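PDB 3SQR: laccase from Botrytis aclada, which oxidises phenolic compounds with its copper ions while reducing dioxygen to water, and probably takes part in breaking down lignin and detoxifying its products. Local coordinates for residues 52-57 and 377-382; 178-183 and 199-204; 402-407 and 459-464. All blocks are in the same frame, centred on the assembly; numbering follows the deposited sequence.

Contact 1 (52-57 and 377-382); sequences YSIDTN and VPHLAL
His379 holds its imidazole trans to the main-chain nitrogen (chi1 171°), which carries the ring toward the turn at Asp55, whose CG stands beside its own N and opposite the carbonyl carbon (chi1 -66°), bringing the carboxylate to meet the ring. NE2 of His379 donates to OD1 of Asp55 over a short 2.5 Å, with an N-H...O angle of 154°. OD1 lies close to the imidazole plane, at the ring's edge, whereas the donor reaches the carboxylate from above its plane. Ile54 lies across the same imidazole: CG1 sits over one face, 4.3 Å from the ring centroid in a CH-pi contact, while CG2 presses close to NE2 at 3.3 Å. The turn that presents both residues is a type I beta turn, closed by Thr56 N to Ser53 O at 2.9 Å. Ser53 OG also accepts from Asp55 N at 2.8 Å, an ST turn that steadies the backbone bearing the carboxylate. Further along, the contact is made by leucine methyls lying against backbone and amide atoms. Leu380 points its two methyls at the chain after the turn, CD1 lying 3.4 Å from Asp55 O and CD2 3.8 Å from Asn57 CA. Leu382 CD2 touches Asn57 ND2 at 3.8 Å, while OD1 of that amide accepts from the backbone N of Tyr59. Outside the contact, segment 377-382 is held by Asn495, which bonds Pro378 O and Leu382 N, and by Arg498, which bonds Leu380 O. The contact thus joins the N-terminal region to the long loop between strands 344-348 and 387-398, near the surface and far from the coppers. The carboxylate would probably favour a protonated imidazole, and the short bond is consistent with a charge-assisted His-carboxylate pair.

Contact 2 (178-183 and 199-204); sequences GLFGPL and VIFLQD. With NAG (2-acetamido-2-deoxy-beta-D-glucopyranose), chain C.
Phe180 and Phe201 form the dense middle of this contact, an edge-to-face pair with centroids 5.0 Å apart and planes at 65°. CE1 of Phe180 points at the centre of the Phe201 ring, 3.7 Å from CD1, and the opposite face of that ring is filled by Val199 CG1 from its own strand. Pro182 closes the rim: its N lies in the plane of the Phe201 ring, 3.6 Å from CZ. Packing is sparser at the two ends. Toward the sugar, Pro182 CB and Val199 CG2 meet singly at 3.8 Å, and beyond them the backbone O of Val199 accepts from N2 of a nearby NAG of a protein-linked glycan at 2.7 Å. At the other end Gln203, reaching out straight past CG, sets OE1 at the edge of the Phe180 ring, 3.3 Å from CZ. Phe180 also packs on His168, which binds a copper ion, probably of the type 3 pair. The strands run roughly antiparallel, at 148°, but their axes stay 8.8 Å apart because they belong to different sheets: 180-186 lies between strands 100-103 and 163-169, and 195-205 between strands 227-230 and 262-269.

Contact 3 (402-407 and 459-464); sequences FTWTIN and FGIWHP. With CU (copper (II) ion), chain D; NAG (2-acetamido-2-deoxy-beta-D-glucopyranose), chain I.
Trp404 and Phe459 hold the nearest pair of CA atoms, 11.6 Å apart, so strand 402-406 and the chain leading into strand 463-467 are bridged wholly by side chains. The indole of Trp404 fills this gap with its six-membered ring. Its CH2 lies 4.0 Å from CE1 of His463, whose edge points at one indole face in an edge-to-face pair with planes at 77°. Phe402 CE1 lies over the opposite face, offset toward the rim, so the indole is held between a ring of its own strand and the histidine. Phe459 meets the outer end of the indole: its CD2 is 3.7 Å from Trp404 CZ3, the two rings rim to rim and almost perpendicular, and its CE2 approaches the edge of Phe402 at 3.9 Å from CZ. Ile461 places CG2 over the centre of the His463 ring and brings CD1 to 4.1 Å from Trp404 CH2. With chi1 -56° and chi2 -93°, His463 brings its ring to the copper and turns ND1 onto it at 2.0 Å. Cys526 and His531 complete the protein ligands of that ion, and the His531 ring also meets both Trp404 and His463. The tryptophan therefore packs against two copper ligands, while its NE1 makes a weak hydrogen bond to Glu534. At the far end of the strand Asn407 carries an N-linked NAG, joined through ND2 to C1 at 1.4 Å. Two histidines and a cysteine round one copper fit the type 1 centre of multicopper oxidases, where substrate electrons enter; here an aromatic cluster packs against it.

In the fold
The contacts span the three cupredoxin domains of the laccase fold. Along the chain, both segments of contact 2 fall between those of contact 1, and contact 3 follows both. Contact 2 joins a sheet of the first domain to one of the second, near the middle of the molecule; contact 1 ties the N-terminal region to the chain leading into the third domain; contact 3 lies inside that third domain, between its two sheets. Their centres are about 27 Å (contacts 1 and 2), about 34 Å (1 and 3) and about 24 Å (2 and 3) apart, and none touches another. Contact 3 contributes a ligand to one copper, contact 2 only packs on a ligand of another, and contact 1 is remote from both.

Contact 1 (52-57 and 377-382)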
# COMPACT_ATOMS: atom_id res chain seq x y z
N TYR A 52 -12.20 -1.79 25.10
CA TYR A 52 -12.09 -0.91 23.94
C TYR A 52 -13.12 -1.31 22.95
O TYR A 52 -13.80 -2.33 23.10
CB TYR A 52 -10.72 -1.03 23.34
CG TYR A 52 -9.61 -0.86 24.34
CD1 TYR A 52 -9.22 0.40 24.76
CD2 TYR A 52 -8.95 -1.97 24.87
CE1 TYR A 52 -8.20 0.55 25.67
CE2 TYR A 52 -7.90 -1.81 25.78
CZ TYR A 52 -7.55 -0.55 26.18
OH TYR A 52 -6.48 -0.40 27.08
N SER A 53 -13.27 -0.49 21.93
CA SER A 53 -14.27 -0.75 20.96
C SER A 53 -13.98 0.00 19.73
O SER A 53 -12.98 0.76 19.63
CB SER A 53 -15.63 -0.28 21.50
OG SER A 53 -15.76 1.13 21.41
N ILE A 54 -14.92 -0.11 18.82
CA ILE A 54 -14.91 0.62 17.56
C ILE A 54 -14.95 2.12 17.80
O ILE A 54 -14.67 2.91 16.93
CB ILE A 54 -16.12 0.11 16.71
CG1 ILE A 54 -15.81 0.20 15.25
CG2 ILE A 54 -17.45 0.83 17.15
CD1 ILE A 54 -14.69 -0.73 14.83
N ASP A 55 -15.38 2.51 19.03
CA ASP A 55 -15.47 3.93 19.35
C ASP A 55 -14.22 4.48 20.04
O ASP A 55 -14.09 5.72 20.28
CB ASP A 55 -16.73 4.17 20.20
CG ASP A 55 -18.00 3.90 19.43
OD1 ASP A 55 -18.16 4.43 18.29
OD2 ASP A 55 -18.81 3.17 19.96
N THR A 56 -13.28 3.59 20.33
CA THR A 56 -12.03 4.01 20.89
C THR A 56 -11.23 4.85 19.92
O THR A 56 -11.10 4.48 18.74
CB THR A 56 -11.21 2.81 21.35
OG1 THR A 56 -11.99 2.04 22.28
CG2 THR A 56 -9.86 3.24 21.97
N ASN A 57 -10.69 5.99 20.38
CA ASN A 57 -9.83 6.78 19.53
C ASN A 57 -8.44 6.17 19.53
O ASN A 57 -7.64 6.43 20.39
CB ASN A 57 -9.78 8.25 19.95
CG ASN A 57 -9.00 9.10 18.95
OD1 ASN A 57 -8.07 8.61 18.37
ND2 ASN A 57 -9.33 10.38 18.80
N VAL A 377 -17.06 7.25 5.22
CA VAL A 377 -17.29 8.01 6.45
C VAL A 377 -16.73 7.26 7.61
O VAL A 377 -17.24 6.26 7.97
CB VAL A 377 -18.81 8.26 6.66
CG1 VAL A 377 -19.05 9.13 7.93
CG2 VAL A 377 -19.36 8.90 5.41
N PRO A 378 -15.60 7.74 8.19
CA PRO A 378 -15.01 7.07 9.32
C PRO A 378 -16.03 6.92 10.43
O PRO A 378 -16.82 7.85 10.70
CB PRO A 378 -13.84 7.99 9.71
CG PRO A 378 -13.50 8.67 8.40
CD PRO A 378 -14.86 8.93 7.80
N HIS A 379 -16.01 5.76 11.04
CA HIS A 379 -16.90 5.49 12.14
C HIS A 379 -16.52 6.37 13.32
O HIS A 379 -17.40 6.96 13.99
CB HIS A 379 -16.84 4.03 12.57
CG HIS A 379 -17.59 3.79 13.83
ND1 HIS A 379 -18.91 3.40 13.82
CD2 HIS A 379 -17.26 4.02 15.13
CE1 HIS A 379 -19.36 3.35 15.07
NE2 HIS A 379 -18.39 3.72 15.88
N LEU A 380 -15.23 6.36 13.66
CA LEU A 380 -14.70 7.33 14.59
C LEU A 380 -14.56 8.70 13.92
O LEU A 380 -13.62 8.96 13.10
CB LEU A 380 -13.36 6.87 15.17
CG LEU A 380 -12.75 7.83 16.19
CD1 LEU A 380 -13.18 7.52 17.60
CD2 LEU A 380 -11.20 7.74 16.09
N ALA A 381 -15.51 9.58 14.20
CA ALA A 381 -15.59 10.85 13.53
C ALA A 381 -14.56 11.83 14.06
O ALA A 381 -14.43 12.03 15.28
CB ALA A 381 -17.04 11.49 13.72
N LEU A 382 -13.78 12.42 13.16
CA LEU A 382 -12.78 13.41 13.54
C LEU A 382 -12.81 14.53 12.56
O LEU A 382 -13.08 14.34 11.34
CB LEU A 382 -11.37 12.76 13.56
CG LEU A 382 -11.14 11.57 14.53
CD1 LEU A 382 -9.76 10.99 14.21
CD2 LEU A 382 -11.25 11.99 15.97

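Contact 2 (178-183 and 199-204)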
# COMPACT_ATOMS: atom_id res chain seq x y z
N GLY A 178 7.37 -9.56 -6.04
CA GLY A 178 6.70 -10.40 -5.05
C GLY A 178 7.03 -10.12 -3.60
O GLY A 178 6.57 -10.87 -2.73
N LEU A 179 7.83 -9.06 -3.32
CA LEU A 179 8.36 -8.77 -2.00
C LEU A 179 7.34 -7.99 -1.12
O LEU A 179 7.49 -6.80 -0.80
CB LEU A 179 9.72 -8.09 -2.08
CG LEU A 179 10.55 -8.14 -0.82
CD1 LEU A 179 10.69 -9.57 -0.19
CD2 LEU A 179 12.01 -7.61 -1.17
N PHE A 180 6.27 -8.68 -0.81
CA PHE A 180 5.17 -8.15 0.03
C PHE A 180 4.44 -9.28 0.74
O PHE A 180 4.56 -10.43 0.35
CB PHE A 180 4.17 -7.37 -0.85
CG PHE A 180 3.40 -8.22 -1.81
CD1 PHE A 180 2.21 -8.82 -1.41
CD2 PHE A 180 3.84 -8.45 -3.08
CE1 PHE A 180 1.47 -9.65 -2.26
CE2 PHE A 180 3.07 -9.25 -3.96
CZ PHE A 180 1.93 -9.87 -3.54
N GLY A 181 3.71 -8.96 1.78
CA GLY A 181 2.92 -9.94 2.51
C GLY A 181 1.84 -9.21 3.26
O GLY A 181 1.82 -7.95 3.28
N PRO A 182 0.89 -9.97 3.82
CA PRO A 182 -0.20 -9.35 4.54
C PRO A 182 0.20 -9.04 5.98
O PRO A 182 0.91 -9.81 6.61
CB PRO A 182 -1.28 -10.42 4.50
CG PRO A 182 -0.56 -11.73 4.44
CD PRO A 182 0.78 -11.43 3.74
N LEU A 183 -0.30 -7.91 6.50
CA LEU A 183 -0.17 -7.58 7.88
C LEU A 183 -1.57 -7.28 8.41
O LEU A 183 -2.16 -6.28 8.01
CB LEU A 183 0.71 -6.34 7.99
CG LEU A 183 0.87 -5.68 9.36
CD1 LEU A 183 1.22 -6.55 10.50
CD2 LEU A 183 2.00 -4.57 9.21
N VAL A 199 -6.86 -12.01 3.61
CA VAL A 199 -6.57 -11.05 2.53
C VAL A 199 -6.79 -11.70 1.18
O VAL A 199 -6.60 -12.94 0.99
CB VAL A 199 -5.12 -10.54 2.65
CG1 VAL A 199 -4.71 -9.74 1.44
CG2 VAL A 199 -4.94 -9.59 3.88
N ILE A 200 -7.22 -10.90 0.24
CA ILE A 200 -7.19 -11.27 -1.19
C ILE A 200 -6.40 -10.17 -1.87
O ILE A 200 -6.84 -9.02 -1.94
CB ILE A 200 -8.60 -11.31 -1.83
CG1 ILE A 200 -9.47 -12.34 -1.10
CG2 ILE A 200 -8.50 -11.57 -3.36
CD1 ILE A 200 -10.91 -12.44 -1.57
N PHE A 201 -5.17 -10.50 -2.27
CA PHE A 201 -4.34 -9.62 -3.02
C PHE A 201 -4.76 -9.53 -4.47
O PHE A 201 -5.14 -10.52 -5.08
CB PHE A 201 -2.88 -10.06 -2.96
CG PHE A 201 -2.27 -9.87 -1.60
CD1 PHE A 201 -1.92 -8.60 -1.17
CD2 PHE A 201 -2.04 -10.95 -0.76
CE1 PHE A 201 -1.36 -8.42 0.04
CE2 PHE A 201 -1.44 -10.77 0.46
CZ PHE A 201 -1.09 -9.51 0.86
N LEU A 202 -4.77 -8.33 -4.99
CA LEU A 202 -5.07 -8.08 -6.40
C LEU A 202 -3.83 -7.42 -6.99
O LEU A 202 -3.34 -6.44 -6.46
CB LEU A 202 -6.31 -7.20 -6.52
CG LEU A 202 -7.59 -7.65 -5.87
CD1 LEU A 202 -8.59 -6.48 -5.84
CD2 LEU A 202 -8.12 -8.90 -6.59
N GLN A 203 -3.28 -7.95 -8.07
CA GLN A 203 -2.10 -7.37 -8.67
C GLN A 203 -1.99 -7.75 -10.14
O GLN A 203 -2.59 -8.70 -10.61
CB GLN A 203 -0.84 -7.84 -7.96
CG GLN A 203 -0.67 -9.35 -8.04
CD GLN A 203 0.44 -9.90 -7.21
OE1 GLN A 203 0.23 -10.68 -6.31
NE2 GLN A 203 1.68 -9.57 -7.57
N ASP A 204 -1.22 -6.94 -10.83
CA ASP A 204 -0.63 -7.30 -12.11
C ASP A 204 0.46 -8.32 -11.79
O ASP A 204 0.84 -8.51 -10.62
CB ASP A 204 -0.07 -6.08 -12.88
CG ASP A 204 0.68 -5.09 -12.01
OD1 ASP A 204 1.22 -5.48 -10.94
OD2 ASP A 204 0.74 -3.90 -12.42
C1 NAG C . -4.78 -15.54 0.34
C2 NAG C . -5.82 -16.30 1.16
C3 NAG C . -5.42 -16.19 2.62
C4 NAG C . -4.02 -16.74 2.86
C5 NAG C . -3.02 -16.19 1.80
C6 NAG C . -1.89 -17.16 1.58
C7 NAG C . -8.23 -16.30 0.92
C8 NAG C . -9.54 -15.52 0.96
N2 NAG C . -7.09 -15.64 1.12
O3 NAG C . -6.35 -16.82 3.47
O4 NAG C . -3.57 -16.35 4.18
O5 NAG C . -3.55 -16.17 0.50
O6 NAG C . -0.81 -16.50 0.91
O7 NAG C . -8.18 -17.51 0.72

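Contact 3 (402-407 and 459-464)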
# COMPACT_ATOMS: atom_id res chain seq x y z
N PHE A 402 12.35 9.41 -18.21
CA PHE A 402 11.12 10.12 -17.85
C PHE A 402 11.09 10.24 -16.33
O PHE A 402 11.21 9.25 -15.64
CB PHE A 402 9.91 9.32 -18.30
CG PHE A 402 8.62 10.01 -18.11
CD1 PHE A 402 7.95 9.96 -16.89
CD2 PHE A 402 8.03 10.68 -19.16
CE1 PHE A 402 6.74 10.59 -16.72
CE2 PHE A 402 6.81 11.31 -19.00
CZ PHE A 402 6.17 11.27 -17.75
N THR A 403 10.90 11.45 -15.85
CA THR A 403 10.81 11.70 -14.43
C THR A 403 9.56 12.51 -14.17
O THR A 403 9.16 13.32 -15.00
CB THR A 403 11.99 12.49 -13.86
OG1 THR A 403 12.01 13.81 -14.43
CG2 THR A 403 13.31 11.82 -14.12
N TRP A 404 8.96 12.28 -13.00
CA TRP A 404 7.92 13.14 -12.45
C TRP A 404 8.57 14.19 -11.55
O TRP A 404 9.55 13.88 -10.85
CB TRP A 404 6.91 12.32 -11.62
CG TRP A 404 6.28 11.21 -12.37
CD1 TRP A 404 6.72 9.94 -12.40
CD2 TRP A 404 5.18 11.29 -13.28
NE1 TRP A 404 5.92 9.19 -13.22
CE2 TRP A 404 4.97 9.98 -13.78
CE3 TRP A 404 4.36 12.33 -13.74
CZ2 TRP A 404 4.00 9.68 -14.71
CZ3 TRP A 404 3.36 12.02 -14.66
CH2 TRP A 404 3.19 10.71 -15.13
N THR A 405 7.97 15.38 -11.47
CA THR A 405 8.47 16.40 -10.63
C THR A 405 7.37 16.93 -9.75
O THR A 405 6.21 16.90 -10.08
CB THR A 405 9.09 17.57 -11.46
OG1 THR A 405 8.03 18.10 -12.26
CG2 THR A 405 10.28 17.07 -12.35
N ILE A 406 7.79 17.37 -8.57
CA ILE A 406 6.97 18.05 -7.59
C ILE A 406 7.61 19.41 -7.39
O ILE A 406 8.76 19.51 -6.93
CB ILE A 406 7.02 17.33 -6.28
CG1 ILE A 406 6.73 15.84 -6.51
CG2 ILE A 406 5.99 17.96 -5.31
CD1 ILE A 406 5.33 15.47 -6.26
N ASN A 407 6.87 20.43 -7.75
CA ASN A 407 7.40 21.78 -7.88
C ASN A 407 8.75 21.78 -8.51
O ASN A 407 9.73 22.31 -7.96
CB ASN A 407 7.40 22.43 -6.51
CG ASN A 407 6.11 23.05 -6.22
OD1 ASN A 407 5.07 22.46 -6.44
ND2 ASN A 407 6.15 24.26 -5.70
N PHE A 459 -1.66 14.50 -18.14
CA PHE A 459 -1.88 13.11 -18.57
C PHE A 459 -3.16 12.54 -18.01
O PHE A 459 -3.66 11.52 -18.47
CB PHE A 459 -0.71 12.26 -18.13
CG PHE A 459 0.59 12.69 -18.68
CD1 PHE A 459 0.79 12.90 -20.03
CD2 PHE A 459 1.67 12.88 -17.82
CE1 PHE A 459 2.04 13.28 -20.53
CE2 PHE A 459 2.90 13.29 -18.32
CZ PHE A 459 3.08 13.48 -19.66
N GLY A 460 -3.73 13.19 -17.00
CA GLY A 460 -4.98 12.72 -16.51
C GLY A 460 -4.92 11.30 -15.88
O GLY A 460 -5.94 10.63 -15.81
N ILE A 461 -3.75 10.92 -15.37
CA ILE A 461 -3.61 9.65 -14.62
C ILE A 461 -4.11 9.83 -13.17
O ILE A 461 -3.84 10.86 -12.58
CB ILE A 461 -2.18 9.15 -14.59
CG1 ILE A 461 -1.71 8.69 -16.02
CG2 ILE A 461 -2.11 7.94 -13.60
CD1 ILE A 461 -0.19 8.73 -16.24
N TRP A 462 -4.84 8.86 -12.63
CA TRP A 462 -5.25 8.93 -11.20
C TRP A 462 -4.19 8.25 -10.31
O TRP A 462 -4.10 7.00 -10.31
CB TRP A 462 -6.62 8.25 -11.01
CG TRP A 462 -7.73 9.03 -11.58
CD1 TRP A 462 -7.90 9.37 -12.88
CD2 TRP A 462 -8.84 9.60 -10.86
NE1 TRP A 462 -9.07 10.07 -13.04
CE2 TRP A 462 -9.65 10.25 -11.81
CE3 TRP A 462 -9.22 9.60 -9.52
CZ2 TRP A 462 -10.83 10.92 -11.46
CZ3 TRP A 462 -10.42 10.27 -9.16
CH2 TRP A 462 -11.19 10.91 -10.13
N HIS A 463 -3.34 9.05 -9.65
CA HIS A 463 -2.15 8.58 -8.96
C HIS A 463 -2.49 8.23 -7.52
O HIS A 463 -3.01 9.07 -6.79
CB HIS A 463 -1.03 9.64 -8.93
CG HIS A 463 -0.61 10.13 -10.28
ND1 HIS A 463 0.42 9.57 -10.98
CD2 HIS A 463 -1.11 11.12 -11.07
CE1 HIS A 463 0.54 10.17 -12.16
NE2 HIS A 463 -0.35 11.15 -12.21
N PRO A 464 -2.27 6.96 -7.12
CA PRO A 464 -2.55 6.56 -5.72
C PRO A 464 -1.49 7.13 -4.78
O PRO A 464 -0.33 6.71 -4.78
CB PRO A 464 -2.48 5.04 -5.78
CG PRO A 464 -1.47 4.78 -6.93
CD PRO A 464 -1.78 5.83 -7.94
CU CU D . 1.55 8.01 -10.40
C1 NAG I . 4.95 24.99 -5.43
C2 NAG I . 4.94 25.77 -4.12
C3 NAG I . 3.66 26.59 -4.05
C4 NAG I . 3.51 27.46 -5.28
C5 NAG I . 3.47 26.53 -6.50
C6 NAG I . 3.27 27.32 -7.81
C7 NAG I . 6.13 24.85 -2.15
C8 NAG I . 6.09 23.97 -0.92
N2 NAG I . 5.04 24.93 -2.90
O3 NAG I . 3.77 27.38 -2.90
O4 NAG I . 2.28 28.14 -5.20
O5 NAG I . 4.74 25.89 -6.52
O6 NAG I . 4.35 28.22 -7.91
O7 NAG I . 7.17 25.45 -2.41